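Local coordinates for UPF0201 protein MJ1564 (Methanocaldococcus jannaschii DSM 2661, PDB 2PZZ), which is of unknown function, an archaeal protein that resembles RNA-binding proteins in structure but is judged unlikely to bind RNA, at residues 9-14 against 99-103; 22-26 against 89-94. One frame throughout, in Å; residues are numbered along the deposited sequence.

Contact 1: 9-14 against 99-103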
# COMPACT_ATOMS: atom_id res chain seq x y z
N LYS A 9 -0.93 -8.68 -2.53
CA LYS A 9 -2.33 -8.34 -2.34
C LYS A 9 -2.63 -7.13 -3.22
O LYS A 9 -1.74 -6.37 -3.58
CB LYS A 9 -2.61 -7.98 -0.87
CG LYS A 9 -2.16 -6.57 -0.46
CD LYS A 9 -2.68 -6.16 0.94
CE LYS A 9 -2.08 -7.02 2.05
NZ LYS A 9 -2.38 -6.51 3.44
N VAL A 10 -3.90 -6.99 -3.59
CA VAL A 10 -4.37 -5.87 -4.37
C VAL A 10 -5.50 -5.30 -3.53
O VAL A 10 -6.55 -5.93 -3.38
CB VAL A 10 -4.96 -6.29 -5.74
CG1 VAL A 10 -5.64 -5.08 -6.40
CG2 VAL A 10 -3.86 -6.82 -6.64
N LYS A 11 -5.27 -4.14 -2.95
CA LYS A 11 -6.29 -3.51 -2.13
C LYS A 11 -7.40 -2.90 -2.98
O LYS A 11 -7.19 -2.60 -4.16
CB LYS A 11 -5.63 -2.46 -1.24
CG LYS A 11 -4.62 -3.08 -0.28
CD LYS A 11 -4.20 -2.08 0.79
CE LYS A 11 -3.41 -2.76 1.88
NZ LYS A 11 -3.17 -1.84 3.03
N PRO A 12 -8.59 -2.71 -2.39
CA PRO A 12 -9.75 -2.13 -3.09
C PRO A 12 -9.46 -0.90 -3.96
O PRO A 12 -10.01 -0.78 -5.05
CB PRO A 12 -10.71 -1.81 -1.94
CG PRO A 12 -10.48 -2.97 -1.00
CD PRO A 12 -8.95 -3.08 -1.00
N THR A 13 -8.61 0.01 -3.48
CA THR A 13 -8.31 1.22 -4.23
C THR A 13 -7.11 1.07 -5.17
O THR A 13 -6.69 2.03 -5.82
CB THR A 13 -8.05 2.44 -3.30
OG1 THR A 13 -6.92 2.18 -2.46
CG2 THR A 13 -9.28 2.72 -2.44
N GLU A 14 -6.55 -0.13 -5.22
CA GLU A 14 -5.42 -0.38 -6.10
C GLU A 14 -5.93 -0.89 -7.43
O GLU A 14 -7.05 -1.38 -7.53
CB GLU A 14 -4.45 -1.42 -5.48
CG GLU A 14 -3.32 -0.80 -4.68
CD GLU A 14 -2.49 -1.82 -3.97
OE1 GLU A 14 -1.25 -1.84 -4.16
OE2 GLU A 14 -3.07 -2.62 -3.20
N ASP A 99 5.72 -1.47 1.60
CA ASP A 99 5.01 -0.21 1.42
C ASP A 99 3.68 -0.25 2.17
O ASP A 99 3.28 -1.30 2.69
CB ASP A 99 4.75 0.07 -0.06
CG ASP A 99 3.91 -1.01 -0.72
OD1 ASP A 99 4.44 -2.13 -0.92
OD2 ASP A 99 2.73 -0.74 -1.03
N THR A 100 3.00 0.89 2.22
CA THR A 100 1.71 0.99 2.91
C THR A 100 0.70 -0.03 2.38
O THR A 100 -0.25 -0.40 3.08
CB THR A 100 1.10 2.40 2.73
OG1 THR A 100 2.00 3.39 3.25
CG2 THR A 100 -0.22 2.51 3.47
N HIS A 101 0.90 -0.47 1.15
CA HIS A 101 -0.03 -1.42 0.55
C HIS A 101 0.32 -2.91 0.58
O HIS A 101 -0.28 -3.70 -0.14
CB HIS A 101 -0.36 -0.96 -0.88
CG HIS A 101 -1.22 0.27 -0.92
ND1 HIS A 101 -0.95 1.39 -0.17
CD2 HIS A 101 -2.34 0.55 -1.62
CE1 HIS A 101 -1.87 2.30 -0.39
NE2 HIS A 101 -2.73 1.82 -1.27
N GLY A 102 1.27 -3.30 1.42
CA GLY A 102 1.59 -4.72 1.55
C GLY A 102 2.87 -5.27 0.97
O GLY A 102 3.38 -6.29 1.45
N GLY A 103 3.41 -4.64 -0.06
CA GLY A 103 4.64 -5.15 -0.64
C GLY A 103 4.39 -6.43 -1.41
O GLY A 103 3.26 -6.92 -1.49
O HOH W 1 1.30 -8.33 -0.17
O HOH W 2 -2.80 0.97 2.41

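Contact 2: 22-26 against 89-94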
# COMPACT_ATOMS: atom_id res chain seq x y z
N ALA A 22 4.01 -4.26 -11.45
CA ALA A 22 5.08 -4.04 -10.50
C ALA A 22 5.80 -5.37 -10.30
O ALA A 22 7.02 -5.42 -10.16
CB ALA A 22 4.53 -3.52 -9.17
N ILE A 23 5.05 -6.45 -10.29
CA ILE A 23 5.69 -7.76 -10.12
C ILE A 23 6.56 -8.07 -11.34
O ILE A 23 7.74 -8.38 -11.20
CB ILE A 23 4.64 -8.87 -9.97
CG1 ILE A 23 3.87 -8.67 -8.65
CG2 ILE A 23 5.34 -10.25 -10.05
CD1 ILE A 23 2.75 -9.68 -8.43
N LEU A 24 5.97 -7.97 -12.53
CA LEU A 24 6.69 -8.27 -13.77
C LEU A 24 7.94 -7.42 -13.96
O LEU A 24 8.91 -7.89 -14.55
CB LEU A 24 5.75 -8.16 -14.97
CG LEU A 24 4.60 -9.19 -14.88
CD1 LEU A 24 3.53 -8.92 -15.94
CD2 LEU A 24 5.15 -10.61 -15.04
N ASN A 25 7.95 -6.19 -13.44
CA ASN A 25 9.14 -5.34 -13.58
C ASN A 25 10.33 -5.95 -12.86
O ASN A 25 11.47 -5.65 -13.19
CB ASN A 25 8.91 -3.93 -13.01
CG ASN A 25 8.02 -3.08 -13.89
OD1 ASN A 25 7.87 -3.35 -15.08
ND2 ASN A 25 7.44 -2.03 -13.30
N ILE A 26 10.06 -6.79 -11.85
CA ILE A 26 11.15 -7.42 -11.11
C ILE A 26 11.31 -8.90 -11.51
O ILE A 26 12.43 -9.42 -11.55
CB ILE A 26 10.91 -7.35 -9.58
CG1 ILE A 26 10.51 -5.92 -9.18
CG2 ILE A 26 12.18 -7.75 -8.82
CD1 ILE A 26 11.57 -4.85 -9.45
N ALA A 89 8.73 -0.94 -6.89
CA ALA A 89 8.68 -1.94 -7.95
C ALA A 89 7.91 -1.43 -9.16
O ALA A 89 8.25 -1.75 -10.31
CB ALA A 89 8.05 -3.22 -7.43
N TYR A 90 6.89 -0.64 -8.90
CA TYR A 90 6.08 -0.10 -9.98
C TYR A 90 6.92 0.73 -10.95
O TYR A 90 6.69 0.70 -12.15
CB TYR A 90 4.95 0.75 -9.43
CG TYR A 90 4.03 1.22 -10.51
CD1 TYR A 90 3.15 0.33 -11.14
CD2 TYR A 90 4.04 2.55 -10.95
CE1 TYR A 90 2.33 0.74 -12.17
CE2 TYR A 90 3.21 2.98 -11.98
CZ TYR A 90 2.36 2.07 -12.58
OH TYR A 90 1.53 2.46 -13.60
N VAL A 91 7.89 1.48 -10.42
CA VAL A 91 8.77 2.31 -11.25
C VAL A 91 10.07 1.59 -11.60
O VAL A 91 11.07 2.23 -11.95
CB VAL A 91 9.09 3.68 -10.57
CG1 VAL A 91 7.82 4.49 -10.45
CG2 VAL A 91 9.71 3.48 -9.19
N GLY A 92 10.06 0.27 -11.51
CA GLY A 92 11.22 -0.52 -11.87
C GLY A 92 12.38 -0.54 -10.89
O GLY A 92 13.50 -0.87 -11.26
N ALA A 93 12.12 -0.20 -9.63
CA ALA A 93 13.18 -0.18 -8.63
C ALA A 93 13.00 -1.24 -7.54
O ALA A 93 11.87 -1.59 -7.16
CB ALA A 93 13.24 1.20 -7.98
N VAL A 94 14.11 -1.75 -7.02
CA VAL A 94 14.08 -2.75 -5.96
C VAL A 94 14.30 -2.10 -4.61
O VAL A 94 15.31 -1.43 -4.39
CB VAL A 94 15.16 -3.83 -6.14
CG1 VAL A 94 15.18 -4.74 -4.91
CG2 VAL A 94 14.88 -4.67 -7.39

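Contact 1: 9-14 against 99-103
Glu-14 and Lys-11 both come up to the CD2 side of His-101, which takes most of the touching. The carboxylate of Glu-14 comes to the ring at its edge, CD lying 3.3 Å from CD2 of His-101, with the carboxylate and ring planes turned 75° apart; the two side chains run past each other in opposite directions. Lys-11 meets the same ring obliquely: its CD is 4.0 Å from CD2 of His-101. Because the lysine chain stays extended beyond CG, the ammonium group reaches past the imidazole to the turn behind it. There NZ of Lys-11 gives a hydrogen bond of 3.3 Å to the carbonyl O of Thr-100, in the carbonyl plane and on a lone pair. Water 2 doubles this link, accepting from Lys-11 NZ and donating to Thr-100 O, while lying above one face of the imidazole, offset toward its rim. CG of Lys-9, set between its backbone N and carbonyl carbon, lies 3.4 Å from O of His-101.

Each segment is braced from within. Lys-11 N donates almost straight (168°) to OE2 of Glu-14 at 2.7 Å, across a type I turn; Asp-99 OD2 closes an Asx turn by accepting from His-101 N. OE1 of Glu-14 forms a salt bridge with Lys-86 and a hydrogen bond with Thr-13 of the second subunit. Replacing Glu-14 by an alanine would probably leave Lys-86 without this charge partner and Lys-11 N without its acceptor, and open a gap at the CD2 edge of His-101. Lys-86 NZ also bonds to the backbone O atoms of Lys-9 and His-101. The chemistry implies that charged side chains and backbone carbonyls, rather than an apolar core, join the end of strand 3-10 to the 99-103 turn at the interface with the second subunit.

Contact 2: 22-26 against 89-94
Ala-22 and Ala-89 bring their methyl groups together, CB to CB at 3.9 Å, at the centre of the approach between helices 16-26 and 86-90. These small side chains allow the backbones in close: CB of Ala-22 lies 3.7 Å from N of Tyr-90. Further along, Ile-26 sets CG1 against Ala-89 CB, and with chi2 at -63° its CD1 swings over to CG2 of Val-94, 3.9 Å away, the two side chains meeting obliquely. At the polar edge Asn-25 donates from ND2 to O of Ala-89 at 3.1 Å, nearly straight (168°), the acceptor lying in the plane of the amide. That carbonyl is gripped twice, since Gly-92 N also donates to it as part of the Schellman motif that ends helix 86-90, with Gly-92 at positive phi as the C-prime residue. The asparagine therefore bonds directly to a carbonyl of the helix's last turn. Around the pair, Ile-26 and Val-94 both continue onto Leu-57 of helix 52-60 and Leu-84 of strand 79-84, while Ile-23 packs on Ile-6 and Ala-8 of strand 3-10 and Tyr-90 on Pro-12 of the second subunit.

Overall arrangement
Contact 1 uses the end of strand 3-10 and contact 2 the helix 16-26 that follows it; their partners are residues 99-103 and 89-94. Contact 1 ties the end of the strand to the loop leading into strand 104-109, its neighbour in the antiparallel sheet; contact 2 holds the helix against the end of helix 86-90. Their centres lie 14 Å apart and their nearest atoms about 7 Å, so they do not touch. Contact 1 is the more polar and the more peripheral, with its centre 16 Å from that of the chain against 9 Å for contact 2. Both reach the second subunit; the function being unknown, neither contact can be assigned to a site.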